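Local coordinates for protein beta-xylosidase (Uncultured organism, PDB 4MLG) that acts as a beta-xylosidase of glycosyl hydrolase family 43, probably removing xylose units from the non-reducing ends of beta-1,4-xylan chains, at residues Met13-Ala18 with Trp299-Lys304; Lys49-Phe54 with Arg81-Ser86; Asp75-Gly80 with Pro124-Ile129; Tyr98-Asp103 with Met135-Trp140. All coordinates share one frame; numbering follows the deposited sequence.

Interaction 1: Met13-Ala18 with Trp299-Lys304. With SO4 (sulfate ion), chain N.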
# COMPACT_ATOMS: atom_id res chain seq x y z
N MET A 13 11.83 -24.34 -11.43
CA MET A 13 12.35 -23.21 -10.67
C MET A 13 12.81 -22.09 -11.60
O MET A 13 13.54 -22.34 -12.57
CB MET A 13 13.50 -23.66 -9.76
CG MET A 13 13.12 -24.76 -8.79
SD MET A 13 11.94 -24.21 -7.54
CE MET A 13 11.56 -25.77 -6.73
N ALA A 14 12.39 -20.86 -11.31
CA ALA A 14 12.67 -19.73 -12.18
C ALA A 14 13.24 -18.54 -11.43
O ALA A 14 13.30 -18.53 -10.20
CB ALA A 14 11.41 -19.32 -12.92
N ASP A 15 13.65 -17.52 -12.19
CA ASP A 15 14.22 -16.29 -11.64
C ASP A 15 15.35 -16.56 -10.65
O ASP A 15 15.28 -16.14 -9.50
CB ASP A 15 13.13 -15.45 -10.97
CG ASP A 15 11.88 -15.33 -11.82
OD1 ASP A 15 12.01 -15.18 -13.05
OD2 ASP A 15 10.77 -15.39 -11.25
N PRO A 16 16.41 -17.25 -11.10
CA PRO A 16 17.46 -17.68 -10.17
C PRO A 16 18.29 -16.51 -9.65
O PRO A 16 18.56 -15.57 -10.39
CB PRO A 16 18.33 -18.60 -11.02
CG PRO A 16 18.17 -18.07 -12.40
CD PRO A 16 16.75 -17.59 -12.50
N ALA A 17 18.66 -16.58 -8.38
CA ALA A 17 19.51 -15.57 -7.76
C ALA A 17 20.65 -16.28 -7.04
O ALA A 17 20.45 -16.85 -5.97
CB ALA A 17 18.71 -14.72 -6.80
N ALA A 18 21.84 -16.23 -7.63
CA ALA A 18 22.97 -16.99 -7.10
C ALA A 18 23.92 -16.15 -6.25
O ALA A 18 24.24 -15.01 -6.58
CB ALA A 18 23.72 -17.66 -8.24
N TRP A 299 4.71 -19.98 -18.10
CA TRP A 299 4.57 -19.98 -16.65
C TRP A 299 5.25 -21.19 -15.99
O TRP A 299 5.20 -21.34 -14.77
CB TRP A 299 3.10 -19.91 -16.25
CG TRP A 299 2.27 -21.02 -16.81
CD1 TRP A 299 1.89 -22.16 -16.18
CD2 TRP A 299 1.72 -21.09 -18.14
NE1 TRP A 299 1.13 -22.94 -17.02
CE2 TRP A 299 1.02 -22.31 -18.23
CE3 TRP A 299 1.75 -20.25 -19.25
CZ2 TRP A 299 0.35 -22.70 -19.39
CZ3 TRP A 299 1.09 -20.64 -20.40
CH2 TRP A 299 0.40 -21.86 -20.46
N LEU A 300 5.86 -22.04 -16.80
CA LEU A 300 6.60 -23.19 -16.29
C LEU A 300 8.05 -23.13 -16.78
O LEU A 300 8.35 -23.49 -17.91
CB LEU A 300 5.95 -24.50 -16.74
CG LEU A 300 4.51 -24.75 -16.29
CD1 LEU A 300 4.02 -26.09 -16.81
CD2 LEU A 300 4.41 -24.68 -14.78
N ARG A 301 8.94 -22.67 -15.90
CA ARG A 301 10.32 -22.40 -16.29
C ARG A 301 11.31 -23.29 -15.55
O ARG A 301 11.12 -23.60 -14.37
CB ARG A 301 10.64 -20.93 -16.04
CG ARG A 301 9.74 -19.98 -16.82
CD ARG A 301 9.71 -18.59 -16.20
NE ARG A 301 8.96 -18.56 -14.95
CZ ARG A 301 8.73 -17.45 -14.24
NH1 ARG A 301 9.19 -16.28 -14.66
NH2 ARG A 301 8.05 -17.52 -13.11
N SER A 302 12.37 -23.70 -16.24
CA SER A 302 13.40 -24.53 -15.65
C SER A 302 14.73 -23.78 -15.64
O SER A 302 15.17 -23.29 -16.68
CB SER A 302 13.55 -25.83 -16.44
OG SER A 302 12.31 -26.50 -16.55
N LEU A 303 15.35 -23.67 -14.47
CA LEU A 303 16.58 -22.91 -14.35
C LEU A 303 17.78 -23.62 -14.96
O LEU A 303 17.85 -24.85 -14.98
CB LEU A 303 16.86 -22.49 -12.90
CG LEU A 303 16.69 -23.46 -11.73
CD1 LEU A 303 17.67 -24.62 -11.80
CD2 LEU A 303 16.88 -22.71 -10.42
N LYS A 304 18.73 -22.84 -15.47
CA LYS A 304 19.90 -23.38 -16.13
C LYS A 304 21.09 -22.44 -15.98
O LYS A 304 20.92 -21.25 -15.68
CB LYS A 304 19.60 -23.61 -17.61
CG LYS A 304 19.11 -22.38 -18.35
CD LYS A 304 18.62 -22.72 -19.75
CE LYS A 304 19.70 -23.39 -20.57
NZ LYS A 304 19.23 -23.73 -21.94
S SO4 N . 8.79 -12.33 -12.81
O1 SO4 N . 8.73 -13.73 -12.40
O2 SO4 N . 10.14 -12.00 -13.24
O3 SO4 N . 7.85 -12.11 -13.91
O4 SO4 N . 8.43 -11.49 -11.67
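M13 meets L303 where strand 12-14 passes the start of strand 302-308. Its CB lies 3.6 Å from CD2 of L303, and the rest of the M13 chain leads off to pack on F54. The backbones come close as well: M13 O is 2.9 Å from L303 N, but the angle is too poor for a hydrogen bond. A14 follows, with its methyl directed at R301. A14 CB sits over one face of the guanidinium, toward the rim, 3.3 Å from R301 NE. A bend at chi3 (-72°) brings the arginine head over this methyl. D15 reaches the same head with its OD1, 3.4 Å from R301 NH1. The two planes stand 86° apart and OD1 is well out of the guanidinium plane. This is a salt bridge of charges alone. The firmer partners lie elsewhere: S30 for D15 OD2, D32 for R301 NE. A sulfate ion takes the edge, where its O1 receives a weak hydrogen bond from R301 NH1 (3.4 Å, 168°). P16 ends the contact loosely, its CB 4.4 Å from L303 CD2. The contact joins the sheet of 12-14 to that in which 302-308 pairs with 5-6. The D15-R301 pair lies between apolar touches at M13 and P16, with the D15 side chain about 6 Å from the calcium ion. The sulfate, probably from the crystallisation liquor, is consistent with a polar pocket here.

Interaction 2: Lys49-Phe54 with Arg81-Ser86. With CA (calcium ion), chain M.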
# COMPACT_ATOMS: atom_id res chain seq x y z
N LYS A 49 3.94 -19.59 -4.96
CA LYS A 49 3.50 -19.49 -3.57
C LYS A 49 4.54 -19.90 -2.53
O LYS A 49 4.26 -19.89 -1.33
CB LYS A 49 2.21 -20.30 -3.37
CG LYS A 49 2.31 -21.74 -3.83
CD LYS A 49 0.98 -22.47 -3.66
CE LYS A 49 1.06 -23.89 -4.18
NZ LYS A 49 -0.22 -24.63 -3.99
N ASP A 50 5.74 -20.26 -2.98
CA ASP A 50 6.79 -20.66 -2.05
C ASP A 50 8.21 -20.49 -2.59
O ASP A 50 8.40 -20.16 -3.76
CB ASP A 50 6.57 -22.11 -1.58
CG ASP A 50 6.66 -23.10 -2.72
OD1 ASP A 50 6.47 -22.69 -3.88
OD2 ASP A 50 6.91 -24.30 -2.45
N TYR A 51 9.19 -20.72 -1.73
CA TYR A 51 10.60 -20.62 -2.10
C TYR A 51 11.37 -21.88 -1.71
O TYR A 51 11.26 -22.37 -0.59
CB TYR A 51 11.25 -19.42 -1.41
CG TYR A 51 10.86 -18.07 -1.97
CD1 TYR A 51 10.62 -17.90 -3.32
CD2 TYR A 51 10.72 -16.97 -1.13
CE1 TYR A 51 10.26 -16.67 -3.84
CE2 TYR A 51 10.35 -15.74 -1.63
CZ TYR A 51 10.13 -15.59 -2.98
OH TYR A 51 9.76 -14.36 -3.48
N HIS A 52 12.17 -22.39 -2.65
CA HIS A 52 13.12 -23.45 -2.35
C HIS A 52 14.53 -22.85 -2.34
O HIS A 52 14.74 -21.73 -2.81
CB HIS A 52 13.04 -24.57 -3.39
CG HIS A 52 11.84 -25.45 -3.23
ND1 HIS A 52 11.93 -26.77 -2.84
CD2 HIS A 52 10.52 -25.21 -3.42
CE1 HIS A 52 10.72 -27.30 -2.79
NE2 HIS A 52 9.85 -26.37 -3.14
N VAL A 53 15.49 -23.59 -1.80
CA VAL A 53 16.88 -23.15 -1.79
C VAL A 53 17.81 -24.26 -2.26
O VAL A 53 17.86 -25.34 -1.67
CB VAL A 53 17.33 -22.66 -0.40
CG1 VAL A 53 18.83 -22.43 -0.37
CG2 VAL A 53 16.59 -21.39 -0.02
N PHE A 54 18.56 -24.00 -3.33
CA PHE A 54 19.49 -24.98 -3.88
C PHE A 54 20.93 -24.56 -3.65
O PHE A 54 21.25 -23.37 -3.65
CB PHE A 54 19.23 -25.20 -5.37
CG PHE A 54 17.83 -25.65 -5.68
CD1 PHE A 54 17.49 -26.99 -5.59
CD2 PHE A 54 16.86 -24.74 -6.07
CE1 PHE A 54 16.20 -27.42 -5.87
CE2 PHE A 54 15.57 -25.16 -6.36
CZ PHE A 54 15.24 -26.50 -6.26
N ARG A 81 -0.99 -12.56 -2.28
CA ARG A 81 -0.71 -13.61 -3.26
C ARG A 81 0.55 -13.33 -4.09
O ARG A 81 1.03 -12.20 -4.13
CB ARG A 81 -1.91 -13.81 -4.19
CG ARG A 81 -2.33 -12.56 -4.95
CD ARG A 81 -3.66 -12.78 -5.64
NE ARG A 81 -4.11 -11.59 -6.36
CZ ARG A 81 -3.96 -11.40 -7.66
NH1 ARG A 81 -3.37 -12.33 -8.41
NH2 ARG A 81 -4.41 -10.29 -8.23
N GLN A 82 1.06 -14.38 -4.72
CA GLN A 82 2.15 -14.29 -5.69
C GLN A 82 3.52 -13.91 -5.11
O GLN A 82 3.85 -12.73 -4.99
CB GLN A 82 1.77 -13.36 -6.85
CG GLN A 82 0.58 -13.86 -7.66
CD GLN A 82 0.02 -12.79 -8.58
OE1 GLN A 82 -0.41 -11.73 -8.14
NE2 GLN A 82 0.02 -13.07 -9.88
N LEU A 83 4.31 -14.93 -4.77
CA LEU A 83 5.70 -14.73 -4.38
C LEU A 83 6.58 -14.73 -5.62
O LEU A 83 6.87 -15.79 -6.18
CB LEU A 83 6.17 -15.86 -3.45
CG LEU A 83 5.93 -15.71 -1.95
CD1 LEU A 83 6.51 -16.91 -1.22
CD2 LEU A 83 6.56 -14.42 -1.45
N TRP A 84 7.03 -13.55 -6.04
CA TRP A 84 7.82 -13.44 -7.25
C TRP A 84 9.33 -13.46 -6.97
O TRP A 84 9.76 -13.96 -5.93
CB TRP A 84 7.40 -12.22 -8.08
CG TRP A 84 6.06 -12.41 -8.76
CD1 TRP A 84 5.20 -13.47 -8.60
CD2 TRP A 84 5.44 -11.54 -9.72
NE1 TRP A 84 4.09 -13.30 -9.39
CE2 TRP A 84 4.21 -12.12 -10.09
CE3 TRP A 84 5.81 -10.32 -10.29
CZ2 TRP A 84 3.35 -11.53 -11.00
CZ3 TRP A 84 4.94 -9.73 -11.20
CH2 TRP A 84 3.73 -10.33 -11.55
N ASP A 85 10.12 -12.94 -7.90
CA ASP A 85 11.58 -13.01 -7.82
C ASP A 85 12.17 -12.37 -6.57
O ASP A 85 12.03 -11.17 -6.36
CB ASP A 85 12.21 -12.37 -9.06
CG ASP A 85 13.73 -12.29 -8.97
OD1 ASP A 85 14.35 -13.28 -8.53
OD2 ASP A 85 14.29 -11.25 -9.35
N SER A 86 12.84 -13.17 -5.75
CA SER A 86 13.44 -12.69 -4.51
C SER A 86 14.97 -12.61 -4.60
O SER A 86 15.56 -13.01 -5.60
CB SER A 86 13.05 -13.61 -3.35
OG SER A 86 13.48 -14.94 -3.58
CA CA M . 16.60 -11.24 -9.74
O HOH W 1 8.26 -18.52 -5.87
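Y51 reaches across with its hydroxyl, which donates a hydrogen bond to the backbone O of W84. Y51 OH to W84 O reads very short at 2.5 Å, but the exact length should not be pressed. The carbonyl oxygen lies at the ring edge, in the ring plane. L83 covers one face: its CD1 is 4.2 Å from the Y51 ring centroid and 15° off the normal, a CH-pi contact. S86 lies over the opposite face, with OG 3.5 Å from CZ of Y51. The ring is therefore clasped by residues on both sides of W84. The Y51 CG stands beside the backbone N (chi1 -73°), and this sends the ring from strand 50-56 into the gap between L83 and S86. L83 CD1 also touches the backbone of K49, 3.7 Å from K49 O. A water donates to two backbone oxygens, D50 O at 2.7 Å and L83 O at 3.1 Å, and so ties the segments a second time. Further out, L71, F99 and P100 pack on Y51, and F46 O accepts the indole N-H of W84. D85 turns away from the tyrosine and binds the calcium ion through OD2 at 2.3 Å; H274 is the other protein ligand. Y51 thus bonds the carbonyl just before D85 and probably acts as a second-shell residue that helps to place the metal ligand.

Interaction 3: Asp75-Gly80 with Pro124-Ile129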
# COMPACT_ATOMS: atom_id res chain seq x y z
N ASP A 75 2.89 -18.66 5.62
CA ASP A 75 3.72 -18.28 6.76
C ASP A 75 3.88 -16.76 6.87
O ASP A 75 4.35 -16.25 7.89
CB ASP A 75 5.09 -18.94 6.68
CG ASP A 75 5.01 -20.45 6.55
OD1 ASP A 75 3.95 -21.02 6.88
OD2 ASP A 75 6.00 -21.07 6.12
N ILE A 76 3.48 -16.04 5.83
CA ILE A 76 3.59 -14.59 5.82
C ILE A 76 2.30 -13.94 6.31
O ILE A 76 1.23 -14.18 5.75
CB ILE A 76 3.94 -14.06 4.41
CG1 ILE A 76 5.16 -14.81 3.85
CG2 ILE A 76 4.20 -12.57 4.44
CD1 ILE A 76 5.50 -14.43 2.43
N PRO A 77 2.39 -13.12 7.37
CA PRO A 77 1.22 -12.52 8.02
C PRO A 77 0.48 -11.51 7.14
O PRO A 77 -0.76 -11.48 7.16
CB PRO A 77 1.82 -11.80 9.23
CG PRO A 77 3.12 -12.50 9.48
CD PRO A 77 3.63 -12.86 8.12
N TRP A 78 1.21 -10.71 6.37
CA TRP A 78 0.60 -9.68 5.54
C TRP A 78 0.31 -10.20 4.13
O TRP A 78 0.00 -9.43 3.23
CB TRP A 78 1.49 -8.44 5.46
CG TRP A 78 2.83 -8.68 4.82
CD1 TRP A 78 3.95 -9.20 5.41
CD2 TRP A 78 3.19 -8.41 3.45
NE1 TRP A 78 4.98 -9.26 4.50
CE2 TRP A 78 4.54 -8.79 3.30
CE3 TRP A 78 2.50 -7.88 2.36
CZ2 TRP A 78 5.21 -8.66 2.08
CZ3 TRP A 78 3.17 -7.76 1.15
CH2 TRP A 78 4.51 -8.14 1.02
N ALA A 79 0.41 -11.52 3.96
CA ALA A 79 0.35 -12.13 2.64
C ALA A 79 -0.97 -11.93 1.90
O ALA A 79 -2.05 -12.05 2.48
CB ALA A 79 0.67 -13.61 2.73
N GLY A 80 -0.85 -11.62 0.62
CA GLY A 80 -1.97 -11.61 -0.29
C GLY A 80 -1.82 -12.76 -1.26
O GLY A 80 -2.42 -13.82 -1.08
N PRO A 124 9.71 -14.64 8.27
CA PRO A 124 9.30 -13.36 7.70
C PRO A 124 8.88 -12.35 8.75
O PRO A 124 8.40 -12.73 9.82
CB PRO A 124 8.10 -13.74 6.84
CG PRO A 124 7.50 -14.90 7.55
CD PRO A 124 8.66 -15.66 8.14
N GLN A 125 9.06 -11.06 8.45
CA GLN A 125 8.54 -10.00 9.30
C GLN A 125 7.04 -9.94 9.12
O GLN A 125 6.51 -10.43 8.12
CB GLN A 125 9.18 -8.66 8.94
CG GLN A 125 10.69 -8.62 9.14
CD GLN A 125 11.10 -8.73 10.59
OE1 GLN A 125 11.22 -9.83 11.13
NE2 GLN A 125 11.32 -7.59 11.23
N GLU A 126 6.33 -9.33 10.07
CA GLU A 126 4.88 -9.33 10.03
C GLU A 126 4.31 -8.31 9.04
O GLU A 126 3.15 -8.39 8.65
CB GLU A 126 4.30 -9.10 11.42
CG GLU A 126 4.71 -10.17 12.42
CD GLU A 126 4.11 -9.94 13.79
OE1 GLU A 126 3.23 -9.06 13.92
OE2 GLU A 126 4.52 -10.64 14.74
N ASN A 127 5.14 -7.36 8.64
CA ASN A 127 4.71 -6.32 7.71
C ASN A 127 5.75 -6.04 6.63
O ASN A 127 6.95 -6.24 6.85
CB ASN A 127 4.38 -5.03 8.47
CG ASN A 127 3.19 -5.18 9.39
OD1 ASN A 127 3.34 -5.46 10.58
ND2 ASN A 127 1.99 -5.00 8.84
N PRO A 128 5.30 -5.60 5.45
CA PRO A 128 6.25 -5.28 4.37
C PRO A 128 7.07 -4.04 4.70
O PRO A 128 6.71 -3.28 5.59
CB PRO A 128 5.33 -5.00 3.18
CG PRO A 128 4.05 -4.56 3.79
CD PRO A 128 3.91 -5.38 5.04
N ILE A 129 8.17 -3.86 3.97
CA ILE A 129 9.03 -2.69 4.15
C ILE A 129 8.26 -1.40 3.89
O ILE A 129 7.55 -1.28 2.89
CB ILE A 129 10.25 -2.76 3.20
CG1 ILE A 129 11.08 -4.01 3.49
CG2 ILE A 129 11.11 -1.51 3.34
CD1 ILE A 129 12.29 -4.15 2.58
O HOH W 2 7.79 -10.20 5.87
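W78 sets CG between its backbone N and carbonyl carbon (chi1 63°), and chi2 of -83° lays the indole flat against P128. The proline CD lies over the five-membered ring, 3.6 Å from its centroid and 17° off the normal, in a CH-pi contact. P128 CB follows along the six-membered ring, 3.8 Å from CZ2 of W78. The edge of the indole meets backbone instead: W78 CD1 is 3.4 Å from E126 O. A water sits in the ring plane, accepts from W78 NE1 at 3.3 Å and donates to Q125 O at 2.6 Å. One segment lies between strands 64-72 and 81-91 of the propeller; the other runs from the end of strand 123-124 into the loop before 138-141. The first is folded by a type I beta turn from I76 to A79, with P77 and W78 at its middle. P77 crosses E126 at about a right angle, its CG 3.7 Å from E126 CA. At the other end P124 CG rests 3.4 Å from D75 O. F99 and L101 of strand 94-102 also pack on the indole. K130 of the second subunit packs on P77 and W78, and N127 meets N127 of that subunit.

Interaction 4: Tyr98-Asp103 with Met135-Trp140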
# COMPACT_ATOMS: atom_id res chain seq x y z
N TYR A 98 14.78 -10.86 0.64
CA TYR A 98 13.85 -9.83 0.22
C TYR A 98 12.91 -10.35 -0.87
O TYR A 98 13.34 -10.59 -2.00
CB TYR A 98 14.60 -8.59 -0.26
CG TYR A 98 15.38 -7.89 0.83
CD1 TYR A 98 14.84 -6.80 1.50
CD2 TYR A 98 16.64 -8.34 1.22
CE1 TYR A 98 15.55 -6.16 2.50
CE2 TYR A 98 17.35 -7.71 2.22
CZ TYR A 98 16.79 -6.62 2.86
OH TYR A 98 17.49 -5.98 3.86
N PHE A 99 11.65 -10.52 -0.51
CA PHE A 99 10.66 -11.09 -1.43
C PHE A 99 9.58 -10.08 -1.81
O PHE A 99 9.12 -9.31 -0.97
CB PHE A 99 10.02 -12.33 -0.80
CG PHE A 99 9.34 -12.07 0.51
CD1 PHE A 99 7.99 -11.73 0.55
CD2 PHE A 99 10.04 -12.18 1.70
CE1 PHE A 99 7.37 -11.49 1.76
CE2 PHE A 99 9.41 -11.94 2.91
CZ PHE A 99 8.07 -11.60 2.94
N PRO A 100 9.18 -10.10 -3.08
CA PRO A 100 8.05 -9.30 -3.55
C PRO A 100 6.75 -10.08 -3.37
O PRO A 100 6.73 -11.30 -3.54
CB PRO A 100 8.35 -9.12 -5.04
CG PRO A 100 9.09 -10.35 -5.41
CD PRO A 100 9.86 -10.79 -4.19
N LEU A 101 5.68 -9.38 -3.02
CA LEU A 101 4.40 -10.02 -2.75
C LEU A 101 3.29 -8.98 -2.70
O LEU A 101 3.41 -7.97 -2.02
CB LEU A 101 4.46 -10.77 -1.41
CG LEU A 101 3.23 -11.59 -0.98
CD1 LEU A 101 3.14 -12.88 -1.77
CD2 LEU A 101 3.29 -11.87 0.50
N LYS A 102 2.22 -9.23 -3.45
CA LYS A 102 1.06 -8.36 -3.39
C LYS A 102 0.47 -8.47 -1.99
O LYS A 102 0.31 -9.56 -1.46
CB LYS A 102 0.01 -8.76 -4.43
CG LYS A 102 0.43 -8.52 -5.87
CD LYS A 102 -0.73 -8.82 -6.82
CE LYS A 102 -0.39 -8.51 -8.26
NZ LYS A 102 -1.54 -8.83 -9.16
N ASP A 103 0.15 -7.32 -1.39
CA ASP A 103 -0.48 -7.32 -0.08
C ASP A 103 -1.95 -7.72 -0.20
O ASP A 103 -2.39 -8.19 -1.25
CB ASP A 103 -0.35 -5.96 0.60
CG ASP A 103 -0.81 -4.81 -0.28
OD1 ASP A 103 -1.63 -5.04 -1.20
OD2 ASP A 103 -0.37 -3.66 -0.04
N MET A 135 8.33 -4.77 -7.67
CA MET A 135 8.90 -6.09 -7.41
C MET A 135 10.31 -6.29 -7.97
O MET A 135 11.00 -5.32 -8.28
CB MET A 135 7.96 -7.17 -7.96
CG MET A 135 7.23 -6.76 -9.22
SD MET A 135 8.32 -6.45 -10.63
CE MET A 135 8.22 -8.02 -11.48
N ASP A 136 10.71 -7.55 -8.09
CA ASP A 136 12.05 -7.93 -8.55
C ASP A 136 13.19 -7.19 -7.85
O ASP A 136 13.96 -6.48 -8.50
CB ASP A 136 12.17 -7.77 -10.06
CG ASP A 136 11.48 -8.89 -10.83
OD1 ASP A 136 10.73 -9.66 -10.20
OD2 ASP A 136 11.68 -8.99 -12.06
N PRO A 137 13.32 -7.37 -6.52
CA PRO A 137 14.40 -6.68 -5.81
C PRO A 137 15.74 -7.36 -6.00
O PRO A 137 15.81 -8.58 -6.17
CB PRO A 137 13.97 -6.80 -4.35
CG PRO A 137 13.21 -8.08 -4.30
CD PRO A 137 12.48 -8.16 -5.61
N CYS A 138 16.80 -6.56 -6.00
CA CYS A 138 18.17 -7.07 -6.05
C CYS A 138 18.98 -6.38 -4.96
O CYS A 138 19.04 -5.15 -4.92
CB CYS A 138 18.79 -6.80 -7.42
SG CYS A 138 20.58 -6.98 -7.49
N ILE A 139 19.61 -7.15 -4.09
CA ILE A 139 20.36 -6.57 -2.98
C ILE A 139 21.86 -6.65 -3.22
O ILE A 139 22.44 -7.73 -3.31
CB ILE A 139 20.03 -7.25 -1.64
CG1 ILE A 139 18.52 -7.51 -1.54
CG2 ILE A 139 20.50 -6.39 -0.49
CD1 ILE A 139 17.68 -6.25 -1.55
N TRP A 140 22.49 -5.48 -3.32
CA TRP A 140 23.90 -5.39 -3.68
C TRP A 140 24.79 -4.89 -2.55
O TRP A 140 24.68 -3.74 -2.12
CB TRP A 140 24.07 -4.50 -4.92
CG TRP A 140 25.48 -4.14 -5.21
CD1 TRP A 140 26.04 -2.89 -5.17
CD2 TRP A 140 26.54 -5.04 -5.58
NE1 TRP A 140 27.37 -2.96 -5.50
CE2 TRP A 140 27.70 -4.26 -5.76
CE3 TRP A 140 26.61 -6.42 -5.79
CZ2 TRP A 140 28.92 -4.82 -6.13
CZ3 TRP A 140 27.82 -6.97 -6.15
CH2 TRP A 140 28.96 -6.18 -6.32
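Two neighbouring sheets of the beta-propeller are joined here, with Y98 and P100 of strand 94-102 facing M135 and P137 of the loop before strand 138-141, and I139 within it. The contact is buried and apolar. I139 crosses Y98 at about a right angle. Its CD1 lies over one face of the tyrosine ring, 3.9 Å from the centroid and 23° off the normal. This is a CH-pi contact, and it falls toward the rim of the ring. The CG1 of I139 comes closer to one ring atom, 3.4 Å from Y98 CD2. CG1 stands beside the backbone N of I139 (chi1 -41°), which turns the longer branch of the isoleucine onto the ring. The Y98 hydroxyl points elsewhere and makes a weak hydrogen bond to M192 O. P137 fits in next. Its CG is 3.4 Å from Y98 O, and its CD is 4.0 Å from CD of P100. The two proline rings cross at about a right angle. P100 then meets M135, CB to CB at 3.5 Å, while the bent methionine chain leads away to W84 and E223. D136, between M135 and P137, makes no close contact across the segments; its OD2 accepts from A224 N, and the side chain packs near D85 and H274 of the calcium site. Strand 94-102 runs between 81-91 and 108-115 in its sheet. V112 packs on Y98 and I110 on P137; from 81-91, D87 accepts the backbone N-H of I139 and A89 packs on its side chain.

Overall arrangement
Interaction 1 spans the other three along the chain and brings the sheet of 12-14 against that of 302-308, which also takes in the N-terminal strand 5-6. Interactions 2 and 4 follow in series and join successive sheets; their centres are 10 Å apart and they share the sheet holding strands 81-91 and 94-102. Interaction 3 crosses both in sequence and lies at the periphery, its centre about 24 Å from that of interaction 1. Interactions 1, 2 and 4 lie round the calcium ion, which D85 binds and which the D15 and D136 side chains approach to about 6 Å. These three probably help to shape this site, while interaction 3 reaches the second subunit.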